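Local coordinates for beta 1-3 glucanase (Clostridium beijerinckii NCIMB 8052, PDB 5H4E), which probably hydrolyses beta-1,3-glucans, as a glycoside hydrolase family 64 beta-1,3-glucanase domain, at residues 95-106 with 130-141; 152-160 with 204-212. All coordinates share one frame; numbering follows the deposited sequence.

Contact 1. Residues 95-106 with 130-141; sequences ARMYISYGKPLY and PNTGIMFEWAEM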
loop_
_atom_site.group_PDB
_atom_site.type_symbol
_atom_site.label_atom_id
_atom_site.label_comp_id
_atom_site.label_asym_id
_atom_site.label_seq_id
_atom_site.Cartn_x
_atom_site.Cartn_y
_atom_site.Cartn_z
ATOM N N ALA A 95 10.858 3.380 0.545
ATOM C CA ALA A 95 11.251 2.531 1.672
ATOM C C ALA A 95 10.073 1.766 2.260
ATOM O O ALA A 95 8.927 2.241 2.219
ATOM C CB ALA A 95 11.929 3.378 2.762
ATOM N N ARG A 96 10.358 0.570 2.772
ATOM C CA ARG A 96 9.389 -0.217 3.524
ATOM C C ARG A 96 9.997 -0.674 4.847
ATOM O O ARG A 96 11.109 -1.210 4.876
ATOM C CB ARG A 96 8.941 -1.438 2.731
ATOM C CG ARG A 96 8.199 -1.112 1.462
ATOM C CD ARG A 96 7.846 -2.393 0.759
ATOM N NE ARG A 96 6.932 -2.158 -0.337
ATOM C CZ ARG A 96 6.287 -3.118 -0.988
ATOM N NH1 ARG A 96 6.450 -4.387 -0.640
ATOM N NH2 ARG A 96 5.463 -2.801 -1.979
ATOM N N MET A 97 9.268 -0.464 5.940
ATOM C CA MET A 97 9.657 -1.044 7.216
ATOM C C MET A 97 8.805 -2.272 7.473
ATOM O O MET A 97 7.653 -2.144 7.870
ATOM C CB MET A 97 9.492 -0.043 8.367
ATOM C CG MET A 97 9.928 -0.597 9.723
ATOM S SD MET A 97 9.956 0.742 10.943
ATOM C CE MET A 97 10.788 -0.026 12.326
ATOM N N TYR A 98 9.361 -3.457 7.232
ATOM C CA TYR A 98 8.643 -4.701 7.501
ATOM C C TYR A 98 8.715 -5.010 8.988
ATOM O O TYR A 98 9.786 -4.957 9.576
ATOM C CB TYR A 98 9.246 -5.888 6.720
ATOM C CG TYR A 98 9.050 -5.846 5.223
ATOM C CD1 TYR A 98 7.905 -6.374 4.640
ATOM C CD2 TYR A 98 10.031 -5.321 4.390
ATOM C CE1 TYR A 98 7.727 -6.355 3.275
ATOM C CE2 TYR A 98 9.860 -5.292 3.020
ATOM C CZ TYR A 98 8.704 -5.820 2.468
ATOM O OH TYR A 98 8.520 -5.803 1.105
ATOM N N ILE A 99 7.575 -5.340 9.585
ATOM C CA ILE A 99 7.524 -5.703 10.988
ATOM C C ILE A 99 6.784 -7.030 11.094
ATOM O O ILE A 99 5.601 -7.104 10.761
ATOM C CB ILE A 99 6.835 -4.618 11.839
ATOM C CG1 ILE A 99 7.604 -3.296 11.708
ATOM C CG2 ILE A 99 6.770 -5.053 13.326
ATOM C CD1 ILE A 99 6.896 -2.109 12.314
ATOM N N SER A 100 7.484 -8.078 11.530
ATOM C CA SER A 100 6.879 -9.408 11.594
ATOM C C SER A 100 6.843 -9.927 13.023
ATOM O O SER A 100 7.600 -9.475 13.882
ATOM C CB SER A 100 7.620 -10.400 10.691
ATOM O OG SER A 100 8.983 -10.518 11.064
ATOM N N TYR A 101 5.929 -10.857 13.268
ATOM C CA TYR A 101 5.743 -11.450 14.581
ATOM C C TYR A 101 6.262 -12.892 14.567
ATOM O O TYR A 101 6.077 -13.607 13.574
ATOM C CB TYR A 101 4.258 -11.438 14.958
ATOM C CG TYR A 101 3.617 -10.088 15.231
ATOM C CD1 TYR A 101 4.378 -8.953 15.519
ATOM C CD2 TYR A 101 2.228 -9.968 15.252
ATOM C CE1 TYR A 101 3.761 -7.734 15.796
ATOM C CE2 TYR A 101 1.610 -8.772 15.521
ATOM C CZ TYR A 101 2.369 -7.662 15.799
ATOM O OH TYR A 101 1.708 -6.480 16.066
ATOM N N GLY A 102 6.900 -13.326 15.653
ATOM C CA GLY A 102 7.279 -14.726 15.799
ATOM C C GLY A 102 8.592 -15.108 15.141
ATOM O O GLY A 102 9.415 -15.808 15.731
ATOM N N LYS A 103 8.784 -14.662 13.906
ATOM C CA LYS A 103 10.028 -14.904 13.190
ATOM C C LYS A 103 10.218 -13.807 12.159
ATOM O O LYS A 103 9.254 -13.133 11.783
ATOM C CB LYS A 103 10.028 -16.285 12.519
ATOM C CG LYS A 103 8.816 -16.541 11.655
ATOM C CD LYS A 103 9.133 -17.498 10.506
ATOM C CE LYS A 103 9.343 -18.921 10.960
ATOM N NZ LYS A 103 9.711 -19.824 9.817
ATOM N N PRO A 104 11.463 -13.593 11.714
ATOM C CA PRO A 104 11.672 -12.586 10.679
ATOM C C PRO A 104 11.185 -13.082 9.327
ATOM O O PRO A 104 10.984 -14.281 9.132
ATOM C CB PRO A 104 13.194 -12.398 10.681
ATOM C CG PRO A 104 13.706 -13.720 11.129
ATOM C CD PRO A 104 12.737 -14.178 12.174
ATOM N N LEU A 105 11.014 -12.160 8.394
ATOM C CA LEU A 105 10.638 -12.519 7.035
ATOM C C LEU A 105 11.850 -13.065 6.298
ATOM O O LEU A 105 12.997 -12.798 6.682
ATOM C CB LEU A 105 10.059 -11.306 6.303
ATOM C CG LEU A 105 8.774 -10.759 6.931
ATOM C CD1 LEU A 105 8.257 -9.571 6.153
ATOM C CD2 LEU A 105 7.747 -11.877 6.935
ATOM N N TYR A 106 11.593 -13.855 5.262
ATOM C CA TYR A 106 12.656 -14.347 4.389
ATOM C C TYR A 106 12.743 -13.497 3.124
ATOM O O TYR A 106 11.931 -13.656 2.205
ATOM C CB TYR A 106 12.416 -15.801 4.000
ATOM C CG TYR A 106 12.324 -16.771 5.146
ATOM C CD1 TYR A 106 13.466 -17.353 5.692
ATOM C CD2 TYR A 106 11.092 -17.135 5.665
ATOM C CE1 TYR A 106 13.381 -18.253 6.736
ATOM C CE2 TYR A 106 10.993 -18.036 6.709
ATOM C CZ TYR A 106 12.141 -18.599 7.237
ATOM O OH TYR A 106 12.033 -19.495 8.273
ATOM N N PRO A 130 8.405 -18.577 0.880
ATOM C CA PRO A 130 8.939 -18.885 2.216
ATOM C C PRO A 130 8.222 -18.153 3.348
ATOM O O PRO A 130 8.341 -18.546 4.511
ATOM C CB PRO A 130 10.397 -18.412 2.126
ATOM C CG PRO A 130 10.396 -17.392 1.050
ATOM C CD PRO A 130 9.402 -17.887 0.042
ATOM N N ASN A 131 7.478 -17.107 3.004
ATOM C CA ASN A 131 6.824 -16.271 4.001
ATOM C C ASN A 131 5.350 -16.605 4.222
ATOM O O ASN A 131 4.666 -15.920 4.981
ATOM C CB ASN A 131 6.953 -14.802 3.602
ATOM C CG ASN A 131 8.396 -14.355 3.513
ATOM O OD1 ASN A 131 9.041 -14.115 4.530
ATOM N ND2 ASN A 131 8.909 -14.245 2.297
ATOM N N THR A 132 4.862 -17.653 3.566
ATOM C CA THR A 132 3.471 -18.064 3.736
ATOM C C THR A 132 3.131 -18.291 5.207
ATOM O O THR A 132 3.861 -18.964 5.932
ATOM C CB THR A 132 3.149 -19.351 2.929
ATOM O OG1 THR A 132 4.112 -20.363 3.226
ATOM C CG2 THR A 132 3.187 -19.056 1.445
ATOM N N GLY A 133 2.034 -17.701 5.659
ATOM C CA GLY A 133 1.604 -17.899 7.028
ATOM C C GLY A 133 2.214 -16.991 8.089
ATOM O O GLY A 133 1.745 -16.990 9.234
ATOM N N ILE A 134 3.256 -16.234 7.753
ATOM C CA ILE A 134 3.906 -15.396 8.767
ATOM C C ILE A 134 3.112 -14.109 9.026
ATOM O O ILE A 134 2.614 -13.475 8.086
ATOM C CB ILE A 134 5.346 -15.040 8.373
ATOM C CG1 ILE A 134 6.174 -16.313 8.142
ATOM C CG2 ILE A 134 6.000 -14.185 9.443
ATOM C CD1 ILE A 134 7.584 -16.038 7.643
ATOM N N MET A 135 2.955 -13.759 10.297
ATOM C CA MET A 135 2.289 -12.511 10.675
ATOM C C MET A 135 3.218 -11.359 10.377
ATOM O O MET A 135 4.285 -11.248 10.985
ATOM C CB MET A 135 1.909 -12.507 12.153
ATOM C CG MET A 135 1.030 -13.691 12.595
ATOM S SD MET A 135 -0.629 -13.707 11.881
ATOM C CE MET A 135 -0.374 -14.803 10.499
ATOM N N PHE A 136 2.845 -10.518 9.419
ATOM C CA PHE A 136 3.659 -9.335 9.124
ATOM C C PHE A 136 2.818 -8.232 8.503
ATOM O O PHE A 136 1.767 -8.494 7.908
ATOM C CB PHE A 136 4.822 -9.691 8.179
ATOM C CG PHE A 136 4.397 -9.968 6.756
ATOM C CD1 PHE A 136 4.311 -8.945 5.827
ATOM C CD2 PHE A 136 4.095 -11.264 6.347
ATOM C CE1 PHE A 136 3.915 -9.191 4.525
ATOM C CE2 PHE A 136 3.705 -11.521 5.042
ATOM C CZ PHE A 136 3.611 -10.484 4.129
ATOM N N GLU A 137 3.294 -7.000 8.668
ATOM C CA GLU A 137 2.810 -5.835 7.933
ATOM C C GLU A 137 4.042 -5.036 7.516
ATOM O O GLU A 137 5.161 -5.360 7.946
ATOM C CB GLU A 137 1.871 -4.972 8.791
ATOM C CG GLU A 137 0.665 -5.714 9.328
ATOM C CD GLU A 137 -0.449 -5.893 8.292
ATOM O OE1 GLU A 137 -0.225 -5.646 7.082
ATOM O OE2 GLU A 137 -1.558 -6.286 8.700
ATOM N N TRP A 138 3.863 -4.020 6.674
ATOM C CA TRP A 138 4.929 -3.032 6.488
ATOM C C TRP A 138 4.375 -1.603 6.465
ATOM O O TRP A 138 3.234 -1.364 6.068
ATOM C CB TRP A 138 5.755 -3.322 5.206
ATOM C CG TRP A 138 5.059 -3.077 3.879
ATOM C CD1 TRP A 138 4.916 -1.879 3.239
ATOM C CD2 TRP A 138 4.469 -4.059 3.017
ATOM N NE1 TRP A 138 4.257 -2.050 2.049
ATOM C CE2 TRP A 138 3.964 -3.377 1.890
ATOM C CE3 TRP A 138 4.311 -5.444 3.094
ATOM C CZ2 TRP A 138 3.309 -4.033 0.843
ATOM C CZ3 TRP A 138 3.654 -6.096 2.052
ATOM C CH2 TRP A 138 3.158 -5.387 0.944
ATOM N N ALA A 139 5.184 -0.671 6.959
ATOM C CA ALA A 139 4.931 0.759 6.781
ATOM C C ALA A 139 5.662 1.214 5.528
ATOM O O ALA A 139 6.780 0.749 5.249
ATOM C CB ALA A 139 5.402 1.544 7.999
ATOM N N GLU A 140 5.042 2.094 4.745
ATOM C CA GLU A 140 5.712 2.660 3.569
ATOM C C GLU A 140 6.144 4.088 3.884
ATOM O O GLU A 140 5.420 4.808 4.557
ATOM C CB GLU A 140 4.783 2.626 2.350
ATOM C CG GLU A 140 4.402 1.193 1.967
ATOM C CD GLU A 140 3.396 1.107 0.841
ATOM O OE1 GLU A 140 2.570 2.028 0.693
ATOM O OE2 GLU A 140 3.416 0.087 0.123
ATOM N N MET A 141 7.326 4.499 3.429
ATOM C CA MET A 141 7.753 5.868 3.727
ATOM C C MET A 141 8.782 6.395 2.749
ATOM O O MET A 141 9.484 5.632 2.087
ATOM C CB MET A 141 8.314 5.965 5.145
ATOM C CG MET A 141 9.747 5.551 5.259
ATOM S SD MET A 141 9.963 4.620 6.776
ATOM C CE MET A 141 9.222 3.103 6.213
HETATM O O HOH W 1 4.237 -15.261 12.443
#
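Arg96 and Trp138 stack, guanidinium flat on indole, across two neighbouring antiparallel strands, 95-101 and 136-141, of the larger beta sheet of this GH64 domain. Between the strands the backbone satisfies itself: Met97 N donates to Ala139 O and Ile99 N to Glu137 O, the latter almost straight at 177°. Tyr101 N to Met135 O (2.8 Å) continues the ladder, and the return bond of this pair is replaced by a water, which donates to Tyr101 O and accepts from Met135 N. The planes of the stacked pair lie 13° apart, with Arg96 NH1 3.5 Å from Trp138 CZ2. The extended chain of Arg96 runs alongside the indole, and its NH1 donates in the guanidinium plane to Tyr98 OH (3.1 Å), which would limit the group's rotation. Tryptophan suits this place because it offers both a face and a donor: NE1 binds Glu140 OE2 at 3.0 Å. A glutamate suits position 137, where its buried carboxylate has a salt bridge to Arg154 and accepts the backbone N-H groups of Cys159 and Tyr160. Past the strands an asparagine amide can serve both backbone polarities of one residue: Asn131 ND2 donates to Tyr106 O (3.1 Å), while OD1 receives Tyr106 N on a lone pair at 2.7 Å.

Contact 2. Residues 152-160 with 204-212; sequences TTRVDQFCY and DRIYAPASG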
loop_
_atom_site.group_PDB
_atom_site.type_symbol
_atom_site.label_atom_id
_atom_site.label_comp_id
_atom_site.label_asym_id
_atom_site.label_seq_id
_atom_site.Cartn_x
_atom_site.Cartn_y
_atom_site.Cartn_z
ATOM N N THR A 152 0.504 3.343 6.797
ATOM C CA THR A 152 0.090 1.942 6.804
ATOM C C THR A 152 -0.510 1.623 5.444
ATOM O O THR A 152 -0.895 2.532 4.695
ATOM C CB THR A 152 -0.960 1.644 7.880
ATOM O OG1 THR A 152 -2.191 2.315 7.562
ATOM C CG2 THR A 152 -0.488 2.081 9.256
ATOM N N THR A 153 -0.634 0.344 5.108
ATOM C CA THR A 153 -1.258 0.033 3.836
ATOM C C THR A 153 -2.070 -1.251 3.893
ATOM O O THR A 153 -1.595 -2.269 4.400
ATOM C CB THR A 153 -0.202 -0.073 2.709
ATOM O OG1 THR A 153 -0.838 -0.490 1.500
ATOM C CG2 THR A 153 0.912 -1.067 3.069
ATOM N N ARG A 154 -3.300 -1.191 3.388
ATOM C CA ARG A 154 -4.095 -2.404 3.212
ATOM C C ARG A 154 -4.262 -2.699 1.733
ATOM O O ARG A 154 -5.227 -3.331 1.326
ATOM C CB ARG A 154 -5.471 -2.277 3.882
ATOM C CG ARG A 154 -5.504 -2.811 5.307
ATOM C CD ARG A 154 -4.574 -2.008 6.207
ATOM N NE ARG A 154 -4.372 -2.638 7.512
ATOM C CZ ARG A 154 -3.477 -3.588 7.760
ATOM N NH1 ARG A 154 -2.682 -4.037 6.786
ATOM N NH2 ARG A 154 -3.367 -4.086 8.985
ATOM N N VAL A 155 -3.314 -2.256 0.921
ATOM C CA VAL A 155 -3.436 -2.430 -0.521
ATOM C C VAL A 155 -3.313 -3.906 -0.907
ATOM O O VAL A 155 -3.987 -4.364 -1.819
ATOM C CB VAL A 155 -2.386 -1.573 -1.255
ATOM C CG1 VAL A 155 -2.315 -1.937 -2.733
ATOM C CG2 VAL A 155 -2.744 -0.099 -1.083
ATOM N N ASP A 156 -2.486 -4.651 -0.180
ATOM C CA ASP A 156 -2.293 -6.076 -0.460
ATOM C C ASP A 156 -3.033 -6.992 0.514
ATOM O O ASP A 156 -3.477 -8.081 0.139
ATOM C CB ASP A 156 -0.798 -6.432 -0.430
ATOM C CG ASP A 156 -0.066 -6.020 -1.695
ATOM O OD1 ASP A 156 -0.717 -5.566 -2.643
ATOM O OD2 ASP A 156 1.170 -6.168 -1.749
ATOM N N GLN A 157 -3.167 -6.559 1.765
ATOM C CA GLN A 157 -3.654 -7.447 2.816
ATOM C C GLN A 157 -4.091 -6.723 4.091
ATOM O O GLN A 157 -3.750 -5.551 4.311
ATOM C CB GLN A 157 -2.555 -8.456 3.187
ATOM C CG GLN A 157 -1.337 -7.745 3.727
ATOM C CD GLN A 157 -0.397 -8.644 4.518
ATOM O OE1 GLN A 157 -0.124 -9.778 4.127
ATOM N NE2 GLN A 157 0.110 -8.128 5.631
ATOM N N PHE A 158 -4.847 -7.441 4.920
ATOM C CA PHE A 158 -4.920 -7.172 6.348
ATOM C C PHE A 158 -4.461 -8.397 7.122
ATOM O O PHE A 158 -5.091 -9.465 7.028
ATOM C CB PHE A 158 -6.329 -6.814 6.797
ATOM C CG PHE A 158 -6.461 -6.705 8.292
ATOM C CD1 PHE A 158 -6.189 -5.510 8.936
ATOM C CD2 PHE A 158 -6.824 -7.801 9.055
ATOM C CE1 PHE A 158 -6.279 -5.413 10.322
ATOM C CE2 PHE A 158 -6.921 -7.717 10.432
ATOM C CZ PHE A 158 -6.640 -6.526 11.071
ATOM N N CYS A 159 -3.403 -8.242 7.909
ATOM C CA CYS A 159 -2.910 -9.335 8.749
ATOM C C CYS A 159 -3.117 -9.039 10.237
ATOM O O CYS A 159 -3.763 -9.807 10.929
ATOM C CB CYS A 159 -1.429 -9.617 8.468
ATOM S SG CYS A 159 -0.761 -10.936 9.504
ATOM N N TYR A 160 -2.559 -7.931 10.733
ATOM C CA TYR A 160 -2.791 -7.541 12.119
ATOM C C TYR A 160 -3.002 -6.034 12.204
ATOM O O TYR A 160 -2.530 -5.301 11.338
ATOM C CB TYR A 160 -1.629 -7.997 13.033
ATOM C CG TYR A 160 -0.247 -7.423 12.756
ATOM C CD1 TYR A 160 0.069 -6.114 13.110
ATOM C CD2 TYR A 160 0.756 -8.211 12.183
ATOM C CE1 TYR A 160 1.337 -5.588 12.876
ATOM C CE2 TYR A 160 2.041 -7.698 11.950
ATOM C CZ TYR A 160 2.319 -6.382 12.302
ATOM O OH TYR A 160 3.573 -5.853 12.089
ATOM N N ASP A 204 -4.759 -16.505 8.406
ATOM C CA ASP A 204 -3.573 -15.690 8.678
ATOM C C ASP A 204 -3.712 -14.227 8.240
ATOM O O ASP A 204 -3.154 -13.333 8.883
ATOM C CB ASP A 204 -2.326 -16.309 8.017
ATOM C CG ASP A 204 -2.449 -16.428 6.509
ATOM O OD1 ASP A 204 -3.582 -16.530 5.996
ATOM O OD2 ASP A 204 -1.397 -16.428 5.838
ATOM N N ARG A 205 -4.447 -13.981 7.154
ATOM C CA ARG A 205 -4.658 -12.613 6.673
ATOM C C ARG A 205 -5.890 -12.539 5.777
ATOM O O ARG A 205 -6.393 -13.561 5.306
ATOM C CB ARG A 205 -3.422 -12.107 5.911
ATOM C CG ARG A 205 -3.259 -12.687 4.492
ATOM C CD ARG A 205 -1.805 -12.709 4.037
ATOM N NE ARG A 205 -1.044 -13.632 4.874
ATOM C CZ ARG A 205 -0.034 -13.291 5.665
ATOM N NH1 ARG A 205 0.550 -14.228 6.403
ATOM N NH2 ARG A 205 0.405 -12.035 5.707
ATOM N N ILE A 206 -6.378 -11.329 5.535
ATOM C CA ILE A 206 -7.387 -11.128 4.499
ATOM C C ILE A 206 -6.723 -10.535 3.263
ATOM O O ILE A 206 -6.088 -9.477 3.330
ATOM C CB ILE A 206 -8.519 -10.192 4.958
ATOM C CG1 ILE A 206 -9.148 -10.707 6.255
ATOM C CG2 ILE A 206 -9.585 -10.060 3.847
ATOM C CD1 ILE A 206 -10.066 -9.684 6.940
ATOM N N TYR A 207 -6.862 -11.215 2.132
ATOM C CA TYR A 207 -6.255 -10.747 0.896
ATOM C C TYR A 207 -7.065 -9.633 0.287
ATOM O O TYR A 207 -8.287 -9.683 0.266
ATOM C CB TYR A 207 -6.109 -11.903 -0.107
ATOM C CG TYR A 207 -5.104 -12.913 0.388
ATOM C CD1 TYR A 207 -3.748 -12.691 0.217
ATOM C CD2 TYR A 207 -5.510 -14.066 1.060
ATOM C CE1 TYR A 207 -2.811 -13.584 0.689
ATOM C CE2 TYR A 207 -4.571 -14.970 1.550
ATOM C CZ TYR A 207 -3.229 -14.727 1.350
ATOM O OH TYR A 207 -2.287 -15.614 1.820
ATOM N N ALA A 208 -6.379 -8.607 -0.195
ATOM C CA ALA A 208 -7.030 -7.668 -1.084
ATOM C C ALA A 208 -7.546 -8.430 -2.307
ATOM O O ALA A 208 -7.049 -9.529 -2.622
ATOM C CB ALA A 208 -6.060 -6.549 -1.472
ATOM N N PRO A 209 -8.568 -7.878 -2.990
ATOM C CA PRO A 209 -9.280 -8.615 -4.049
ATOM C C PRO A 209 -8.391 -9.296 -5.096
ATOM O O PRO A 209 -8.585 -10.479 -5.385
ATOM C CB PRO A 209 -10.132 -7.527 -4.703
ATOM C CG PRO A 209 -10.502 -6.634 -3.549
ATOM C CD PRO A 209 -9.223 -6.586 -2.698
ATOM N N ALA A 210 -7.446 -8.566 -5.667
ATOM C CA ALA A 210 -6.627 -9.147 -6.715
ATOM C C ALA A 210 -5.191 -9.300 -6.247
ATOM O O ALA A 210 -4.261 -9.236 -7.047
ATOM C CB ALA A 210 -6.695 -8.308 -7.969
ATOM N N SER A 211 -5.006 -9.503 -4.946
ATOM C CA SER A 211 -3.662 -9.709 -4.412
ATOM C C SER A 211 -3.540 -11.089 -3.795
ATOM O O SER A 211 -4.506 -11.600 -3.221
ATOM C CB SER A 211 -3.315 -8.634 -3.372
ATOM O OG SER A 211 -2.040 -8.887 -2.788
ATOM N N GLY A 212 -2.357 -11.694 -3.919
ATOM C CA GLY A 212 -2.077 -12.963 -3.266
ATOM C C GLY A 212 -3.042 -14.049 -3.681
ATOM O O GLY A 212 -3.192 -14.318 -4.872
#
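With CG set between its backbone N and carbonyl carbon (chi1 62°), Gln157 runs out extended to Arg205, whose own first torsion is similar (76°) but whose chain bends at chi3. The two groups meet obliquely, their planes 36° apart, and Arg205 NH2 donates to Gln157 OE1 at 2.8 Å, the oxygen lying at the guanidinium edge. A glutamine suits this buried spot because its amide has a second use: NE2 donates to Phe136 O and Glu137 OE1. The arginine divides its nitrogens likewise. NE and NH1 both reach Asp204 OD2, each at 3.0 Å and from the same face of the carboxylate, a side-on salt bridge that would hold the guanidinium in place, and NH1 also serves Ile134 O. Gln157 belongs to a short two-stranded antiparallel sheet, 157-158 with 206-207, and Arg205 comes just before its second strand. Phe158 and Ile206 form the hydrogen-bonded pair, Ile206 N to Phe158 O being 2.7 Å. On that face Phe158 CD2 lies 4.3 Å from Ile206 CD1, and Phe333 of helix 332-339 packs on the isoleucine. Next along, Ala208 N donates to Asp156 O (3.0 Å) from above the carbonyl plane. The small methyl of Ala208 fits close against the chain, with CB 3.0 Å from Val155 O.

Both contacts are largely buried, but contact 1 joins two long strands within the large antiparallel sheet, whereas contact 2 makes a separate two-stranded sheet beside it, with helix 332-339 against one face. Contact 1 rests on a long backbone ladder, a guanidinium-indole stack and apolar side chains that meet strand 366-374 of a neighbouring mixed sheet; contact 2 has few backbone bonds and relies on polar side chains with several donors or acceptors, Gln157, Arg205 and Asp204. Their centres lie about 12 Å apart, and they touch directly: Tyr160 OH is 2.7 Å from Ile99 O, a probable hydrogen bond, and Arg205 NH2 packs 3.4 Å from Phe136 CE2. Residues 152-160 touch both strands, Tyr160 reaching Ile99 and Gln157 reaching Phe136.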